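Local coordinates for beta-L-arabinobiosidase (Bacteroides thetaiotaomicron, PDB 5MQR), which probably hydrolyses glycosidic bonds in plant pectin, acting as a beta-L-arabinobiosidase and perhaps as an exo-alpha-sialidase, at residues L163-N168 / R190-D195; P218-S223 / A231-L236. One frame throughout, in Å; residues are numbered along the deposited sequence.

Interaction 1 pairs the two middle strands of a four-stranded antiparallel sheet, and interaction 2 sets the loop that follows its last strand, 202-206, against helix 226-236. Their centres lie about 12 Å apart. The helix joins them: its residues 231-236 meet the 218-223 loop through Phe-220, while Ile-235 CD1 packs 3.9 Å from Met-166 CE and Ala-231 CB lies 4.1 Å from Ile-164 CD1 on the sheet. One helix thus bears on both the sheet and the loop, all within the N-terminal beta-propeller region. A bound calcium ion lies about 8 Å from the side chain of Thr-165 in interaction 1, too far for that side chain to coordinate it.

Interaction 1 of 2, residues L163-N168 / R190-D195; sequences LITMGN and REIKKD
The two inner strands of a beta-propeller blade pair antiparallel here, Thr-165 facing Arg-190 as a hydrogen-bonded pair and Ile-164 facing Glu-191 as the non-hydrogen-bonded pair next to it. Thr-165 N donates to Arg-190 O at 3.0 Å, the N-H nearly straight (172°), and Arg-190 N returns a bond to Thr-165 O at 3.0 Å. Toward the start of 163-168, Ile-192 N donates to Leu-163 O at 2.9 Å, and a water accepts from Leu-163 N and donates to Ile-192 O (2.6 Å) and to Glu-191 OE2 (2.7 Å). Arg-162 NH1 forms a salt bridge with Glu-191 OE1.

On the face shared by Leu-163, Thr-165 and Ile-192, Ile-192 CD1 packs 3.6 Å from Thr-165 CG2 and 3.9 Å from Leu-163 CD2. Thr-165 presents that methyl because OG1 lies anti to its own N (chi1 -172°), bonding to Gly-154 O of the adjoining strand. On the reverse face, Ile-164 and Glu-191 both touch Phe-228 of helix 226-236. Strands 148-157 and 202-206 flank the pair, completing the four-stranded antiparallel sheet characteristic of a propeller blade.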
ATOM      1  N   LEU A 163      -7.290 -33.011 -17.528  1.00 30.77           N
ATOM      2  CA  LEU A 163      -6.853 -31.854 -18.289  1.00 29.44           C
ATOM      3  C   LEU A 163      -7.047 -32.168 -19.745  1.00 28.94           C
ATOM      4  O   LEU A 163      -6.453 -33.101 -20.234  1.00 29.04           O
ATOM      5  CB  LEU A 163      -5.388 -31.501 -18.010  1.00 28.91           C
ATOM      6  CG  LEU A 163      -4.832 -30.275 -18.770  1.00 28.40           C
ATOM      7  CD1 LEU A 163      -5.635 -29.003 -18.531  1.00 27.99           C
ATOM      8  CD2 LEU A 163      -3.388 -30.023 -18.372  1.00 28.25           C
ATOM      9  N   ILE A 164      -7.882 -31.386 -20.428  1.00 28.29           N
ATOM     10  CA  ILE A 164      -8.062 -31.507 -21.875  1.00 28.23           C
ATOM     11  C   ILE A 164      -7.406 -30.298 -22.538  1.00 27.46           C
ATOM     12  O   ILE A 164      -7.567 -29.158 -22.071  1.00 26.84           O
ATOM     13  CB  ILE A 164      -9.554 -31.589 -22.279  1.00 28.64           C
ATOM     14  CG1 ILE A 164     -10.322 -32.612 -21.421  1.00 29.24           C
ATOM     15  CG2 ILE A 164      -9.710 -31.935 -23.759  1.00 29.07           C
ATOM     16  CD1 ILE A 164      -9.801 -34.023 -21.448  1.00 29.78           C
ATOM     17  N   THR A 165      -6.645 -30.540 -23.601  1.00 27.26           N
ATOM     18  CA  THR A 165      -6.127 -29.450 -24.426  1.00 26.86           C
ATOM     19  C   THR A 165      -6.785 -29.552 -25.799  1.00 27.37           C
ATOM     20  O   THR A 165      -7.175 -30.639 -26.222  1.00 27.26           O
ATOM     21  CB  THR A 165      -4.583 -29.419 -24.483  1.00 26.39           C
ATOM     22  OG1 THR A 165      -4.134 -28.225 -25.142  1.00 25.36           O
ATOM     23  CG2 THR A 165      -4.026 -30.650 -25.184  1.00 26.96           C
HETATM   24  N   MSE A 166      -6.959 -28.408 -26.467  1.00 27.72           N
HETATM   25  CA  MSE A 166      -7.729 -28.369 -27.720  1.00 28.84           C
HETATM   26  C   MSE A 166      -7.146 -27.383 -28.691  1.00 28.58           C
HETATM   27  O   MSE A 166      -6.487 -26.412 -28.313  1.00 27.82           O
HETATM   28  CB  MSE A 166      -9.217 -28.056 -27.500  1.00 29.78           C
HETATM   29  CG  MSE A 166      -9.444 -26.754 -26.724  1.00 30.30           C
HETATM   30 SE   MSE A 166     -11.348 -26.466 -26.237  1.00 32.43          SE
HETATM   31  CE  MSE A 166     -11.154 -26.578 -24.288  1.00 31.53           C
ATOM     32  N   GLY A 167      -7.376 -27.661 -29.966  1.00 29.01           N
ATOM     33  CA  GLY A 167      -7.011 -26.757 -31.018  1.00 28.98           C
ATOM     34  C   GLY A 167      -7.867 -26.980 -32.232  1.00 29.96           C
ATOM     35  O   GLY A 167      -8.690 -27.901 -32.261  1.00 30.82           O
ATOM     36  N   ASN A 168      -7.677 -26.139 -33.236  1.00 30.11           N
ATOM     37  CA  ASN A 168      -8.546 -26.144 -34.403  1.00 30.83           C
ATOM     38  C   ASN A 168      -7.748 -26.029 -35.699  1.00 30.50           C
ATOM     39  O   ASN A 168      -6.741 -25.330 -35.750  1.00 29.93           O
ATOM     40  CB  ASN A 168      -9.522 -24.992 -34.248  1.00 31.64           C
ATOM     41  CG  ASN A 168     -10.382 -24.787 -35.467  1.00 33.13           C
ATOM     42  OD1 ASN A 168     -11.448 -25.380 -35.579  1.00 35.25           O
ATOM     43  ND2 ASN A 168      -9.931 -23.929 -36.383  1.00 33.52           N
ATOM     44  N   ARG A 190      -7.254 -33.548 -27.002  1.00 30.17           N
ATOM     45  CA  ARG A 190      -6.626 -34.728 -26.413  1.00 30.71           C
ATOM     46  C   ARG A 190      -6.377 -34.520 -24.927  1.00 30.85           C
ATOM     47  O   ARG A 190      -6.220 -33.393 -24.474  1.00 29.74           O
ATOM     48  CB  ARG A 190      -5.326 -35.076 -27.139  1.00 30.42           C
ATOM     49  CG  ARG A 190      -4.124 -34.221 -26.786  1.00 29.57           C
ATOM     50  CD  ARG A 190      -3.010 -34.393 -27.818  1.00 29.65           C
ATOM     51  NE  ARG A 190      -2.673 -35.799 -28.020  1.00 30.35           N
ATOM     52  CZ  ARG A 190      -1.710 -36.242 -28.815  1.00 30.58           C
ATOM     53  NH1 ARG A 190      -0.946 -35.409 -29.515  1.00 30.58           N
ATOM     54  NH2 ARG A 190      -1.507 -37.538 -28.905  1.00 31.16           N
ATOM     55  N   GLU A 191      -6.352 -35.616 -24.180  1.00 32.12           N
ATOM     56  CA  GLU A 191      -6.136 -35.543 -22.759  1.00 32.58           C
ATOM     57  C   GLU A 191      -4.651 -35.396 -22.484  1.00 32.53           C
ATOM     58  O   GLU A 191      -3.832 -36.023 -23.152  1.00 32.16           O
ATOM     59  CB  GLU A 191      -6.661 -36.794 -22.069  1.00 33.75           C
ATOM     60  CG  GLU A 191      -6.510 -36.697 -20.547  1.00 34.33           C
ATOM     61  CD  GLU A 191      -7.389 -37.659 -19.785  1.00 35.24           C
ATOM     62  OE1 GLU A 191      -8.104 -38.468 -20.422  1.00 36.84           O
ATOM     63  OE2 GLU A 191      -7.362 -37.605 -18.541  1.00 35.08           O
ATOM     64  N   ILE A 192      -4.320 -34.552 -21.520  1.00 32.38           N
ATOM     65  CA  ILE A 192      -2.998 -34.539 -20.923  1.00 33.54           C
ATOM     66  C   ILE A 192      -3.043 -35.298 -19.576  1.00 34.89           C
ATOM     67  O   ILE A 192      -3.847 -34.994 -18.697  1.00 33.88           O
ATOM     68  CB  ILE A 192      -2.483 -33.107 -20.741  1.00 32.91           C
ATOM     69  CG1 ILE A 192      -2.295 -32.431 -22.111  1.00 32.61           C
ATOM     70  CG2 ILE A 192      -1.164 -33.112 -19.959  1.00 33.01           C
ATOM     71  CD1 ILE A 192      -2.328 -30.917 -22.039  1.00 32.18           C
ATOM     72  N   LYS A 193      -2.171 -36.289 -19.433  1.00 37.62           N
ATOM     73  CA  LYS A 193      -2.168 -37.166 -18.247  1.00 40.78           C
ATOM     74  C   LYS A 193      -1.158 -36.732 -17.193  1.00 41.30           C
ATOM     75  O   LYS A 193      -0.245 -35.957 -17.482  1.00 39.63           O
ATOM     76  CB  LYS A 193      -1.989 -38.622 -18.683  1.00 42.83           C
ATOM     77  CG  LYS A 193      -3.308 -39.231 -19.159  1.00 45.22           C
ATOM     78  CD  LYS A 193      -3.157 -40.140 -20.369  1.00 47.90           C
ATOM     79  CE  LYS A 193      -4.115 -41.331 -20.272  1.00 50.74           C
ATOM     80  NZ  LYS A 193      -3.965 -42.278 -21.415  1.00 52.10           N
ATOM     81  N   LYS A 194      -1.360 -37.196 -15.959  1.00 44.97           N
ATOM     82  CA  LYS A 194      -0.481 -36.805 -14.828  1.00 47.49           C
ATOM     83  C   LYS A 194       0.989 -37.085 -15.122  1.00 46.46           C
ATOM     84  O   LYS A 194       1.867 -36.273 -14.784  1.00 45.26           O
ATOM     85  CB  LYS A 194      -0.883 -37.495 -13.511  1.00 51.12           C
ATOM     86  CG  LYS A 194      -1.631 -36.569 -12.556  1.00 54.83           C
ATOM     87  CD  LYS A 194      -2.317 -37.334 -11.420  1.00 57.88           C
ATOM     88  CE  LYS A 194      -3.725 -36.810 -11.111  1.00 59.64           C
ATOM     89  NZ  LYS A 194      -4.531 -37.895 -10.450  1.00 62.63           N
ATOM     90  N   ASP A 195       1.227 -38.215 -15.790  1.00 45.35           N
ATOM     91  CA  ASP A 195       2.573 -38.670 -16.105  1.00 45.09           C
ATOM     92  C   ASP A 195       3.250 -37.941 -17.275  1.00 43.41           C
ATOM     93  O   ASP A 195       4.326 -38.353 -17.703  1.00 44.16           O
ATOM     94  CB  ASP A 195       2.573 -40.202 -16.332  1.00 46.34           C
ATOM     95  CG  ASP A 195       1.753 -40.641 -17.557  1.00 46.87           C
ATOM     96  OD1 ASP A 195       1.552 -39.849 -18.495  1.00 46.46           O
ATOM     97  OD2 ASP A 195       1.296 -41.800 -17.574  1.00 48.81           O
TER
HETATM   98  O   HOH W   1      -5.932 -35.719 -17.235  1.00 27.61           O

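Interaction 2 of 2, residues P218-S223 / A231-L236; sequences PYFKKS and ACQEIL
A short 3-10 turn at residues 220-222, with Lys-222 N bonded to Tyr-219 O at 2.9 Å, lies beside residues 231-236 of helix 226-236, the CA atoms of Phe-220 and Cys-232 being 7.4 Å apart. The Phe-220 ring carries most of the contact: CB is directed toward the helix, and with chi1 at 80° the ring is carried up to Cys-232. Ring atom CD2 of Phe-220 lies 3.4 Å from Cys-232 CB. The thiol makes an oblique sulfur-aromatic contact, Cys-232 SG standing 4.8 Å from the Phe-220 ring centroid and 44° off the ring normal. One helical turn on, Leu-236 CD1 comes from the opposite direction to within 3.9 Å of Phe-220 CZ. This is loop-to-helix packing beside the blade: Phe-220 also touches Tyr-202 and Val-229, and Cys-232 touches Ile-204, so strand 202-206 borders both partners. Replacing Phe-220 by an alanine would probably open a gap against Cys-232 and Leu-236 and cost the sulfur its aromatic neighbour.

At the ring's edge, in its plane, Gln-233 OE1 approaches Phe-220 CZ at 3.8 Å, with amide and ring planes 46° apart. Asp-237 OD1 takes a hydrogen bond from Gln-233 NE2 and helps fix the amide's rotation. Lys-221 lays its CG over one face of the Phe-220 ring, offset toward the rim, and its NZ ends 3.4 Å from Gln-233 OE1.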
ATOM      1  N   PRO A 218     -10.400 -39.952 -35.060  1.00 39.82           N
ATOM      2  CA  PRO A 218     -11.798 -40.301 -34.785  1.00 40.08           C
ATOM      3  C   PRO A 218     -12.551 -39.256 -33.971  1.00 39.06           C
ATOM      4  O   PRO A 218     -11.958 -38.354 -33.355  1.00 38.20           O
ATOM      5  CB  PRO A 218     -11.709 -41.656 -34.056  1.00 40.92           C
ATOM      6  CG  PRO A 218     -10.296 -41.770 -33.574  1.00 40.74           C
ATOM      7  CD  PRO A 218      -9.442 -40.892 -34.441  1.00 40.16           C
ATOM      8  N   TYR A 219     -13.869 -39.362 -34.019  1.00 39.40           N
ATOM      9  CA  TYR A 219     -14.748 -38.518 -33.225  1.00 38.99           C
ATOM     10  C   TYR A 219     -14.621 -38.886 -31.744  1.00 38.58           C
ATOM     11  O   TYR A 219     -14.447 -40.052 -31.396  1.00 38.73           O
ATOM     12  CB  TYR A 219     -16.174 -38.700 -33.714  1.00 40.14           C
ATOM     13  CG  TYR A 219     -17.201 -37.779 -33.117  1.00 40.20           C
ATOM     14  CD1 TYR A 219     -17.062 -36.405 -33.192  1.00 39.49           C
ATOM     15  CD2 TYR A 219     -18.347 -38.298 -32.535  1.00 41.23           C
ATOM     16  CE1 TYR A 219     -18.023 -35.568 -32.667  1.00 40.19           C
ATOM     17  CE2 TYR A 219     -19.316 -37.478 -32.014  1.00 41.62           C
ATOM     18  CZ  TYR A 219     -19.158 -36.122 -32.079  1.00 41.26           C
ATOM     19  OH  TYR A 219     -20.136 -35.332 -31.534  1.00 42.93           O
ATOM     20  N   PHE A 220     -14.699 -37.887 -30.879  1.00 37.88           N
ATOM     21  CA  PHE A 220     -14.391 -38.090 -29.465  1.00 38.16           C
ATOM     22  C   PHE A 220     -15.263 -39.158 -28.789  1.00 39.47           C
ATOM     23  O   PHE A 220     -14.810 -39.811 -27.869  1.00 38.90           O
ATOM     24  CB  PHE A 220     -14.429 -36.768 -28.680  1.00 36.93           C
ATOM     25  CG  PHE A 220     -15.816 -36.298 -28.306  1.00 37.09           C
ATOM     26  CD1 PHE A 220     -16.567 -35.522 -29.182  1.00 36.97           C
ATOM     27  CD2 PHE A 220     -16.356 -36.604 -27.055  1.00 37.47           C
ATOM     28  CE1 PHE A 220     -17.836 -35.081 -28.837  1.00 37.46           C
ATOM     29  CE2 PHE A 220     -17.623 -36.153 -26.690  1.00 37.81           C
ATOM     30  CZ  PHE A 220     -18.369 -35.398 -27.586  1.00 37.81           C
ATOM     31  N   LYS A 221     -16.491 -39.343 -29.266  1.00 40.95           N
ATOM     32  CA  LYS A 221     -17.373 -40.337 -28.694  1.00 42.82           C
ATOM     33  C   LYS A 221     -16.918 -41.777 -28.962  1.00 43.99           C
ATOM     34  O   LYS A 221     -17.482 -42.694 -28.393  1.00 44.38           O
ATOM     35  CB  LYS A 221     -18.817 -40.138 -29.176  1.00 44.17           C
ATOM     36  CG  LYS A 221     -19.496 -38.860 -28.664  1.00 44.38           C
ATOM     37  CD  LYS A 221     -21.025 -38.979 -28.765  1.00 45.86           C
ATOM     38  CE  LYS A 221     -21.736 -37.707 -29.225  1.00 46.06           C
ATOM     39  NZ  LYS A 221     -22.293 -36.879 -28.139  1.00 45.78           N
ATOM     40  N   LYS A 222     -15.918 -41.986 -29.815  1.00 44.18           N
ATOM     41  CA  LYS A 222     -15.442 -43.339 -30.084  1.00 45.86           C
ATOM     42  C   LYS A 222     -14.453 -43.832 -29.047  1.00 44.48           C
ATOM     43  O   LYS A 222     -14.178 -45.031 -29.002  1.00 44.35           O
ATOM     44  CB  LYS A 222     -14.811 -43.441 -31.470  1.00 47.73           C
ATOM     45  CG  LYS A 222     -15.755 -43.059 -32.602  1.00 49.54           C
ATOM     46  CD  LYS A 222     -16.785 -44.138 -32.896  1.00 51.89           C
ATOM     47  CE  LYS A 222     -18.188 -43.542 -32.992  1.00 53.31           C
ATOM     48  NZ  LYS A 222     -19.044 -44.450 -33.787  1.00 54.65           N
ATOM     49  N   SER A 223     -13.907 -42.929 -28.234  1.00 42.49           N
ATOM     50  CA  SER A 223     -13.029 -43.336 -27.140  1.00 42.28           C
ATOM     51  C   SER A 223     -13.748 -44.293 -26.208  1.00 43.44           C
ATOM     52  O   SER A 223     -14.908 -44.088 -25.883  1.00 43.22           O
ATOM     53  CB  SER A 223     -12.564 -42.133 -26.319  1.00 40.79           C
ATOM     54  OG  SER A 223     -11.696 -42.517 -25.269  1.00 40.13           O
ATOM     55  N   ALA A 231     -15.740 -35.582 -20.183  1.00 35.92           N
ATOM     56  CA  ALA A 231     -14.943 -34.361 -20.089  1.00 34.60           C
ATOM     57  C   ALA A 231     -15.111 -33.484 -21.338  1.00 33.81           C
ATOM     58  O   ALA A 231     -15.241 -32.256 -21.221  1.00 32.74           O
ATOM     59  CB  ALA A 231     -13.464 -34.679 -19.847  1.00 34.10           C
ATOM     60  N   CYS A 232     -15.101 -34.123 -22.505  1.00 33.69           N
ATOM     61  CA  CYS A 232     -15.327 -33.436 -23.761  1.00 33.75           C
ATOM     62  C   CYS A 232     -16.760 -32.915 -23.830  1.00 34.32           C
ATOM     63  O   CYS A 232     -16.982 -31.773 -24.220  1.00 34.05           O
ATOM     64  CB  CYS A 232     -15.045 -34.343 -24.948  1.00 34.16           C
ATOM     65  SG  CYS A 232     -13.304 -34.813 -25.115  1.00 34.28           S
ATOM     66  N   GLN A 233     -17.720 -33.732 -23.414  1.00 35.02           N
ATOM     67  CA  GLN A 233     -19.120 -33.323 -23.423  1.00 35.28           C
ATOM     68  C   GLN A 233     -19.376 -32.076 -22.562  1.00 34.64           C
ATOM     69  O   GLN A 233     -20.250 -31.270 -22.897  1.00 34.33           O
ATOM     70  CB  GLN A 233     -20.028 -34.486 -22.974  1.00 36.10           C
ATOM     71  CG  GLN A 233     -21.519 -34.255 -23.224  1.00 36.61           C
ATOM     72  CD  GLN A 233     -21.814 -33.984 -24.694  1.00 36.55           C
ATOM     73  OE1 GLN A 233     -21.484 -34.790 -25.547  1.00 36.95           O
ATOM     74  NE2 GLN A 233     -22.408 -32.841 -24.992  1.00 36.40           N
ATOM     75  N   GLU A 234     -18.623 -31.935 -21.464  1.00 34.04           N
ATOM     76  CA  GLU A 234     -18.682 -30.753 -20.600  1.00 33.64           C
ATOM     77  C   GLU A 234     -18.236 -29.481 -21.314  1.00 33.03           C
ATOM     78  O   GLU A 234     -18.721 -28.398 -20.988  1.00 32.53           O
ATOM     79  CB  GLU A 234     -17.776 -30.898 -19.362  1.00 33.44           C
ATOM     80  CG  GLU A 234     -18.284 -31.851 -18.287  1.00 34.31           C
ATOM     81  CD  GLU A 234     -17.238 -32.165 -17.228  1.00 34.03           C
ATOM     82  OE1 GLU A 234     -16.287 -31.378 -17.020  1.00 32.89           O
ATOM     83  OE2 GLU A 234     -17.374 -33.227 -16.592  1.00 35.40           O
ATOM     84  N   ILE A 235     -17.269 -29.600 -22.222  1.00 32.56           N
ATOM     85  CA  ILE A 235     -16.821 -28.459 -22.997  1.00 31.91           C
ATOM     86  C   ILE A 235     -17.976 -27.987 -23.859  1.00 32.25           C
ATOM     87  O   ILE A 235     -18.305 -26.802 -23.837  1.00 31.60           O
ATOM     88  CB  ILE A 235     -15.625 -28.799 -23.883  1.00 31.79           C
ATOM     89  CG1 ILE A 235     -14.388 -29.052 -23.007  1.00 31.47           C
ATOM     90  CG2 ILE A 235     -15.364 -27.675 -24.880  1.00 31.27           C
ATOM     91  CD1 ILE A 235     -13.288 -29.803 -23.724  1.00 31.41           C
ATOM     92  N   LEU A 236     -18.587 -28.917 -24.586  1.00 33.30           N
ATOM     93  CA  LEU A 236     -19.721 -28.616 -25.469  1.00 34.72           C
ATOM     94  C   LEU A 236     -20.929 -28.063 -24.716  1.00 35.33           C
ATOM     95  O   LEU A 236     -21.650 -27.252 -25.249  1.00 36.14           O
ATOM     96  CB  LEU A 236     -20.155 -29.857 -26.258  1.00 35.68           C
ATOM     97  CG  LEU A 236     -19.187 -30.389 -27.323  1.00 35.99           C
ATOM     98  CD1 LEU A 236     -19.662 -31.737 -27.880  1.00 36.72           C
ATOM     99  CD2 LEU A 236     -19.023 -29.370 -28.444  1.00 35.64           C
TER